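Local atomic coordinates of fucose-binding lectin (Kordia periserrulae, PDB entry 6HTN), a protein that probably binds fucose-containing carbohydrates as a beta-propeller lectin, and here holds methyl alpha-L-fucopyranoside. Residues 67-72 and 102-107; 115-120 and 127-132. One frame throughout, in Å; residues are numbered along the deposited sequence.

Interaction 1 of 2, residues 67-72 and 102-107; sequences RVYAIG and PDATSW. With MFU (methyl alpha-L-fucopyranoside), chain H.
Y69 and I71, of the strand that begins at residue 64, pack against P102, just before strand 103-108, and A104 within it, and no hydrogen bond links the two segments. Ahead of them R67 serves the sugar. Its CB points toward 102-107, but a bend at chi2 (-69°) swings the guanidinium away to the methyl fucoside of chain H. Arginine suits a site that offers a hydroxyl and a ring oxygen side by side: NE donates to O4 of the fucoside at 2.8 Å, while NH2 reaches its O5 at 2.9 Å in a fairly straight bond (164°). The salt bridge from NH2 to D83 gives the same group a second partner and probably limits its rotation.

Y69 makes the main apolar contact. With chi1 at -58°, CG stands beside the backbone N and the ring reaches toward A104, whose CB meets it obliquely, 3.6 Å from CD2. The small methyl of alanine allows this close approach. Nearer the backbone, Y69 CB meets P102 CB at 3.8 Å. The CD2-CE2 side of the tyrosine ring supplies the apolar contact, yet its OH is buried, and E79 accepts it in a hydrogen bond.

The two segments belong to successive four-stranded antiparallel sheets, the blades of a beta-propeller, so the contact is side-chain packing between blades; I116 and V118 of the later blade also touch Y69.

A70 turns its methyl away, toward I78 of its own sheet, and its CA comes 3.9 Å from P102 CD. At I71 the flexible end of the side chain does the work: CD1 lies 4.0 Å from P102 CG, against a compact, rigid pyrrolidine that it crosses obliquely.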
loop_
_atom_site.group_PDB
_atom_site.type_symbol
_atom_site.label_atom_id
_atom_site.label_comp_id
_atom_site.label_asym_id
_atom_site.label_seq_id
_atom_site.Cartn_x
_atom_site.Cartn_y
_atom_site.Cartn_z
ATOM N N ARG A 67 -13.175 9.063 17.902
ATOM C CA ARG A 67 -12.718 7.683 17.813
ATOM C C ARG A 67 -11.836 7.558 16.572
ATOM O O ARG A 67 -12.223 8.017 15.496
ATOM C CB ARG A 67 -13.913 6.724 17.733
ATOM C CG ARG A 67 -14.823 6.731 18.954
ATOM C CD ARG A 67 -14.146 6.133 20.150
ATOM N NE ARG A 67 -15.028 6.073 21.341
ATOM C CZ ARG A 67 -15.198 7.071 22.189
ATOM N NH1 ARG A 67 -14.608 8.249 22.033
ATOM N NH2 ARG A 67 -16.007 6.866 23.223
ATOM N N VAL A 68 -10.671 6.962 16.764
ATOM C CA VAL A 68 -9.645 6.797 15.709
ATOM C C VAL A 68 -9.345 5.309 15.617
ATOM O O VAL A 68 -9.189 4.639 16.642
ATOM C CB VAL A 68 -8.373 7.609 16.102
ATOM C CG1 VAL A 68 -7.257 7.425 15.162
ATOM C CG2 VAL A 68 -8.686 9.061 16.230
ATOM N N TYR A 69 -9.260 4.794 14.398
ATOM C CA TYR A 69 -9.089 3.362 14.093
ATOM C C TYR A 69 -7.900 3.153 13.159
ATOM O O TYR A 69 -7.827 3.788 12.102
ATOM C CB TYR A 69 -10.385 2.802 13.462
ATOM C CG TYR A 69 -11.608 2.960 14.333
ATOM C CD1 TYR A 69 -11.884 2.029 15.321
ATOM C CD2 TYR A 69 -12.392 4.098 14.242
ATOM C CE1 TYR A 69 -12.971 2.210 16.172
ATOM C CE2 TYR A 69 -13.459 4.302 15.094
ATOM C CZ TYR A 69 -13.736 3.366 16.074
ATOM O OH TYR A 69 -14.758 3.594 16.967
ATOM N N ALA A 70 -6.986 2.289 13.557
ATOM C CA ALA A 70 -5.788 1.982 12.779
ATOM C C ALA A 70 -5.468 0.521 12.925
ATOM O O ALA A 70 -6.101 -0.170 13.704
ATOM C CB ALA A 70 -4.612 2.834 13.239
ATOM N N ILE A 71 -4.498 0.045 12.171
ATOM C CA ILE A 71 -3.955 -1.319 12.353
ATOM C C ILE A 71 -2.767 -1.238 13.312
ATOM O O ILE A 71 -1.833 -0.465 13.073
ATOM C CB ILE A 71 -3.580 -1.956 11.016
ATOM C CG1 ILE A 71 -4.719 -1.877 9.994
ATOM C CG2 ILE A 71 -3.131 -3.393 11.275
ATOM C CD1 ILE A 71 -6.053 -2.335 10.532
ATOM N N GLY A 72 -2.838 -2.003 14.398
ATOM C CA GLY A 72 -1.723 -2.001 15.358
ATOM C C GLY A 72 -0.576 -2.892 14.897
ATOM O O GLY A 72 -0.666 -3.550 13.876
ATOM N N PRO A 102 -8.577 1.474 8.318
ATOM C CA PRO A 102 -10.024 1.385 8.515
ATOM C C PRO A 102 -10.717 2.686 8.171
ATOM O O PRO A 102 -10.144 3.801 8.314
ATOM C CB PRO A 102 -10.171 1.115 10.010
ATOM C CG PRO A 102 -8.855 0.474 10.414
ATOM C CD PRO A 102 -7.841 1.137 9.549
ATOM N N ASP A 103 -11.949 2.545 7.694
ATOM C CA ASP A 103 -12.886 3.668 7.556
ATOM C C ASP A 103 -13.863 3.623 8.725
ATOM O O ASP A 103 -14.175 2.535 9.211
ATOM C CB ASP A 103 -13.710 3.548 6.267
ATOM C CG ASP A 103 -12.905 3.886 5.017
ATOM O OD1 ASP A 103 -12.127 4.857 5.051
ATOM O OD2 ASP A 103 -13.054 3.116 4.002
ATOM N N ALA A 104 -14.354 4.777 9.116
ATOM C CA ALA A 104 -15.329 4.823 10.226
ATOM C C ALA A 104 -16.329 5.943 9.995
ATOM O O ALA A 104 -16.000 6.970 9.401
ATOM C CB ALA A 104 -14.649 5.039 11.541
ATOM N N THR A 105 -17.570 5.696 10.433
ATOM C CA THR A 105 -18.607 6.744 10.460
ATOM C C THR A 105 -19.447 6.508 11.728
ATOM O O THR A 105 -19.355 5.438 12.340
ATOM C CB THR A 105 -19.431 6.776 9.170
ATOM O OG1 THR A 105 -20.229 7.971 9.151
ATOM C CG2 THR A 105 -20.314 5.563 9.046
ATOM N N SER A 106 -20.200 7.552 12.136
ATOM C CA SER A 106 -20.979 7.431 13.377
ATOM C C SER A 106 -22.178 8.380 13.284
ATOM O O SER A 106 -22.156 9.336 12.503
ATOM C CB SER A 106 -20.130 7.756 14.593
ATOM O OG SER A 106 -19.638 9.045 14.555
ATOM N N TRP A 107 -23.176 8.091 14.114
ATOM C CA TRP A 107 -24.350 8.990 14.249
ATOM C C TRP A 107 -24.938 8.824 15.641
ATOM O O TRP A 107 -24.825 7.787 16.236
ATOM C CB TRP A 107 -25.405 8.703 13.147
ATOM C CG TRP A 107 -26.068 7.374 13.292
ATOM C CD1 TRP A 107 -27.287 7.117 13.865
ATOM C CD2 TRP A 107 -25.610 6.118 12.792
ATOM N NE1 TRP A 107 -27.570 5.792 13.810
ATOM C CE2 TRP A 107 -26.551 5.143 13.166
ATOM C CE3 TRP A 107 -24.431 5.707 12.153
ATOM C CZ2 TRP A 107 -26.396 3.798 12.832
ATOM C CZ3 TRP A 107 -24.276 4.388 11.843
ATOM C CH2 TRP A 107 -25.245 3.444 12.189
HETATM C C1 MFU H . -16.193 3.217 24.473
HETATM C C2 MFU H . -15.344 2.276 23.621
HETATM C C3 MFU H . -16.267 1.573 22.629
HETATM C C4 MFU H . -16.946 2.597 21.776
HETATM C C5 MFU H . -17.782 3.516 22.708
HETATM C C6 MFU H . -18.491 4.588 21.918
HETATM O O1 MFU H . -17.043 2.359 25.254
HETATM O O2 MFU H . -14.717 1.346 24.509
HETATM O O3 MFU H . -15.495 0.630 21.877
HETATM O O4 MFU H . -16.041 3.441 21.076
HETATM O O5 MFU H . -16.835 4.170 23.645
HETATM C CM MFU H . -17.914 3.215 26.017
#

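Interaction 2 of 2, residues 115-120 and 127-132; sequences HIRVYA and QKEYCW. With MFU (methyl alpha-L-fucopyranoside), chain I; MFU (methyl alpha-L-fucopyranoside), chain H.
The carboxylate oxygen OE2 of E129 is gripped by two hydroxyls: O4 of the methyl fucoside of chain I donates to it at 2.7 Å, and Y119 OH makes a weak bond to it. E129 OE1 takes the sugar's O3 at 2.6 Å, so glutamate spans both hydroxyls. Its CG, anti to the backbone N (chi1 175°), runs alongside the Y119 ring. R117 approaches the same O4 through NE at 2.9 Å, and its NH2 holds the ring oxygen O5; the nearby carboxylate is probably favourable to its charge. C131 lies over one face of the guanidinium, with SG 3.5 Å from R117 NE.

Strands 115-120 and 127-132 form an antiparallel hairpin inside a propeller blade, paired at I116-W132, V118-Y130 and A120-K128 through backbone hydrogen bonds. I116 O accepts both W132 N and R117 NH1, the latter from above the carbonyl plane.

On the other face, W132 lays its indole against the chain H fucoside, with sugar C4 3.8 Å above the ring centre, a CH-pi type of packing suited to a broad aromatic. I116 CD1 comes 3.8 Å from O4 of that sugar.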
loop_
_atom_site.group_PDB
_atom_site.type_symbol
_atom_site.label_atom_id
_atom_site.label_comp_id
_atom_site.label_asym_id
_atom_site.label_seq_id
_atom_site.Cartn_x
_atom_site.Cartn_y
_atom_site.Cartn_z
ATOM N N HIS A 115 -23.818 5.455 17.619
ATOM C CA HIS A 115 -23.684 4.251 16.778
ATOM C C HIS A 115 -22.443 4.457 15.918
ATOM O O HIS A 115 -22.323 5.554 15.325
ATOM C CB HIS A 115 -24.913 4.085 15.894
ATOM C CG HIS A 115 -26.156 3.931 16.687
ATOM N ND1 HIS A 115 -26.616 2.708 17.080
ATOM C CD2 HIS A 115 -26.964 4.863 17.237
ATOM C CE1 HIS A 115 -27.723 2.881 17.829
ATOM N NE2 HIS A 115 -27.931 4.167 17.940
ATOM N N ILE A 116 -21.577 3.449 15.886
ATOM C CA ILE A 116 -20.346 3.530 15.069
ATOM C C ILE A 116 -20.277 2.351 14.133
ATOM O O ILE A 116 -20.667 1.244 14.510
ATOM C CB ILE A 116 -19.112 3.576 16.000
ATOM C CG1 ILE A 116 -19.239 4.612 17.117
ATOM C CG2 ILE A 116 -17.833 3.782 15.166
ATOM C CD1 ILE A 116 -18.185 4.462 18.167
ATOM N N ARG A 117 -19.804 2.609 12.932
ATOM C CA ARG A 117 -19.528 1.537 11.956
ATOM C C ARG A 117 -18.091 1.707 11.465
ATOM O O ARG A 117 -17.711 2.821 11.044
ATOM C CB ARG A 117 -20.541 1.622 10.803
ATOM C CG ARG A 117 -22.002 1.471 11.233
ATOM C CD ARG A 117 -22.275 0.071 11.738
ATOM N NE ARG A 117 -23.696 -0.133 12.066
ATOM C CZ ARG A 117 -24.219 0.061 13.287
ATOM N NH1 ARG A 117 -23.481 0.537 14.291
ATOM N NH2 ARG A 117 -25.513 -0.184 13.488
ATOM N N VAL A 118 -17.343 0.622 11.518
ATOM C CA VAL A 118 -15.912 0.594 11.133
ATOM C C VAL A 118 -15.764 -0.446 10.025
ATOM O O VAL A 118 -16.329 -1.546 10.157
ATOM C CB VAL A 118 -15.047 0.211 12.330
ATOM C CG1 VAL A 118 -13.585 0.101 11.911
ATOM C CG2 VAL A 118 -15.204 1.235 13.446
ATOM N N TYR A 119 -15.024 -0.126 8.964
ATOM C CA TYR A 119 -14.904 -1.024 7.795
ATOM C C TYR A 119 -13.419 -1.263 7.529
ATOM O O TYR A 119 -12.643 -0.306 7.487
ATOM C CB TYR A 119 -15.543 -0.384 6.564
ATOM C CG TYR A 119 -17.000 -0.074 6.778
ATOM C CD1 TYR A 119 -17.383 1.090 7.420
ATOM C CD2 TYR A 119 -18.015 -0.963 6.369
ATOM C CE1 TYR A 119 -18.712 1.372 7.685
ATOM C CE2 TYR A 119 -19.328 -0.677 6.613
ATOM C CZ TYR A 119 -19.673 0.475 7.272
ATOM O OH TYR A 119 -20.975 0.770 7.607
ATOM N N ALA A 120 -13.066 -2.528 7.340
ATOM C CA ALA A 120 -11.688 -2.869 6.954
ATOM C C ALA A 120 -11.669 -4.251 6.355
ATOM O O ALA A 120 -12.415 -5.158 6.781
ATOM C CB ALA A 120 -10.768 -2.836 8.164
ATOM N N GLN A 127 -13.996 -7.693 2.998
ATOM C CA GLN A 127 -14.331 -6.394 3.613
ATOM C C GLN A 127 -15.343 -6.650 4.734
ATOM O O GLN A 127 -16.442 -7.249 4.434
ATOM C CB GLN A 127 -14.999 -5.472 2.607
ATOM C CG GLN A 127 -14.193 -5.084 1.393
ATOM C CD GLN A 127 -14.879 -4.003 0.576
ATOM O OE1 GLN A 127 -15.948 -3.522 0.944
ATOM N NE2 GLN A 127 -14.280 -3.593 -0.538
ATOM N N LYS A 128 -15.038 -6.250 5.940
ATOM C CA LYS A 128 -15.900 -6.468 7.093
ATOM C C LYS A 128 -16.375 -5.139 7.644
ATOM O O LYS A 128 -15.626 -4.143 7.617
ATOM C CB LYS A 128 -15.155 -7.230 8.193
ATOM C CG LYS A 128 -14.775 -8.644 7.842
ATOM C CD LYS A 128 -16.012 -9.505 7.608
ATOM C CE LYS A 128 -15.750 -10.984 7.735
ATOM N NZ LYS A 128 -17.019 -11.757 7.611
ATOM N N GLU A 129 -17.565 -5.168 8.245
ATOM C CA GLU A 129 -18.142 -4.038 8.999
ATOM C C GLU A 129 -18.239 -4.457 10.455
ATOM O O GLU A 129 -18.799 -5.529 10.737
ATOM C CB GLU A 129 -19.521 -3.725 8.462
ATOM C CG GLU A 129 -20.304 -2.663 9.211
ATOM C CD GLU A 129 -21.760 -2.559 8.764
ATOM O OE1 GLU A 129 -22.406 -3.638 8.756
ATOM O OE2 GLU A 129 -22.229 -1.437 8.446
ATOM N N TYR A 130 -17.731 -3.611 11.352
ATOM C CA TYR A 130 -17.846 -3.808 12.797
ATOM C C TYR A 130 -18.731 -2.710 13.345
ATOM O O TYR A 130 -18.632 -1.551 12.946
ATOM C CB TYR A 130 -16.449 -3.809 13.433
ATOM C CG TYR A 130 -15.527 -4.784 12.770
ATOM C CD1 TYR A 130 -15.744 -6.137 12.884
ATOM C CD2 TYR A 130 -14.475 -4.342 11.981
ATOM C CE1 TYR A 130 -14.935 -7.045 12.213
ATOM C CE2 TYR A 130 -13.660 -5.252 11.315
ATOM C CZ TYR A 130 -13.905 -6.601 11.415
ATOM O OH TYR A 130 -13.115 -7.537 10.800
ATOM N N CYS A 131 -19.670 -3.134 14.202
ATOM C CA CYS A 131 -20.787 -2.254 14.605
ATOM C C CYS A 131 -20.816 -2.076 16.114
ATOM O O CYS A 131 -20.680 -3.081 16.869
ATOM C CB CYS A 131 -22.134 -2.884 14.242
ATOM S SG CYS A 131 -22.277 -3.304 12.488
ATOM N N TRP A 132 -21.006 -0.841 16.520
ATOM C CA TRP A 132 -21.244 -0.489 17.947
ATOM C C TRP A 132 -22.567 0.242 18.034
ATOM O O TRP A 132 -22.772 1.267 17.391
ATOM C CB TRP A 132 -20.111 0.392 18.495
ATOM C CG TRP A 132 -20.349 0.825 19.921
ATOM C CD1 TRP A 132 -20.908 1.982 20.343
ATOM C CD2 TRP A 132 -19.953 0.094 21.080
ATOM N NE1 TRP A 132 -20.886 2.034 21.696
ATOM C CE2 TRP A 132 -20.338 0.882 22.186
ATOM C CE3 TRP A 132 -19.340 -1.131 21.283
ATOM C CZ2 TRP A 132 -20.083 0.464 23.493
ATOM C CZ3 TRP A 132 -19.080 -1.546 22.571
ATOM C CH2 TRP A 132 -19.452 -0.747 23.658
HETATM C C1 MFU I . -26.716 -2.940 11.389
HETATM C C2 MFU I . -25.733 -3.559 10.408
HETATM C C3 MFU I . -25.937 -2.996 9.019
HETATM C C4 MFU I . -25.940 -1.536 8.966
HETATM C C5 MFU I . -26.980 -1.039 9.965
HETATM C C6 MFU I . -27.097 0.429 10.043
HETATM O O1 MFU I . -27.927 -3.497 10.884
HETATM O O2 MFU I . -25.778 -4.980 10.473
HETATM O O3 MFU I . -24.942 -3.601 8.142
HETATM O O4 MFU I . -24.660 -0.991 9.481
HETATM O O5 MFU I . -26.778 -1.587 11.268
HETATM C CM MFU I . -29.023 -3.211 11.725
HETATM C C1 MFU H . -16.193 3.217 24.473
HETATM C C2 MFU H . -15.344 2.276 23.621
HETATM C C3 MFU H . -16.267 1.573 22.629
HETATM C C4 MFU H . -16.946 2.597 21.776
HETATM C C5 MFU H . -17.782 3.516 22.708
HETATM C C6 MFU H . -18.491 4.588 21.918
HETATM O O1 MFU H . -17.043 2.359 25.254
HETATM O O2 MFU H . -14.717 1.346 24.509
HETATM O O3 MFU H . -15.495 0.630 21.877
HETATM O O4 MFU H . -16.041 3.441 21.076
HETATM O O5 MFU H . -16.835 4.170 23.645
HETATM C CM MFU H . -17.914 3.215 26.017
HETATM O O HOH W 1 -11.148 -6.411 9.387
#

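How the interactions relate
From the N terminus, interaction 1 comes first: segment 67-72 lies in the second strand of the middle blade, and the chain runs through the rest of that blade before 102-107 closes the loop against it. Interaction 2 then closes a short turn of the third blade, with six residues between its segments, so the two contacts follow in series and neither nests nor crosses. Strand 103-108 is paired with 114-121, where D103 O and W107 O probably accept from Y119 N and H115 N, and so carries the inter-blade contact into the sheet of interaction 2. They meet again at the fucoside of chain H, bound by R67 of one blade and W132 of the next.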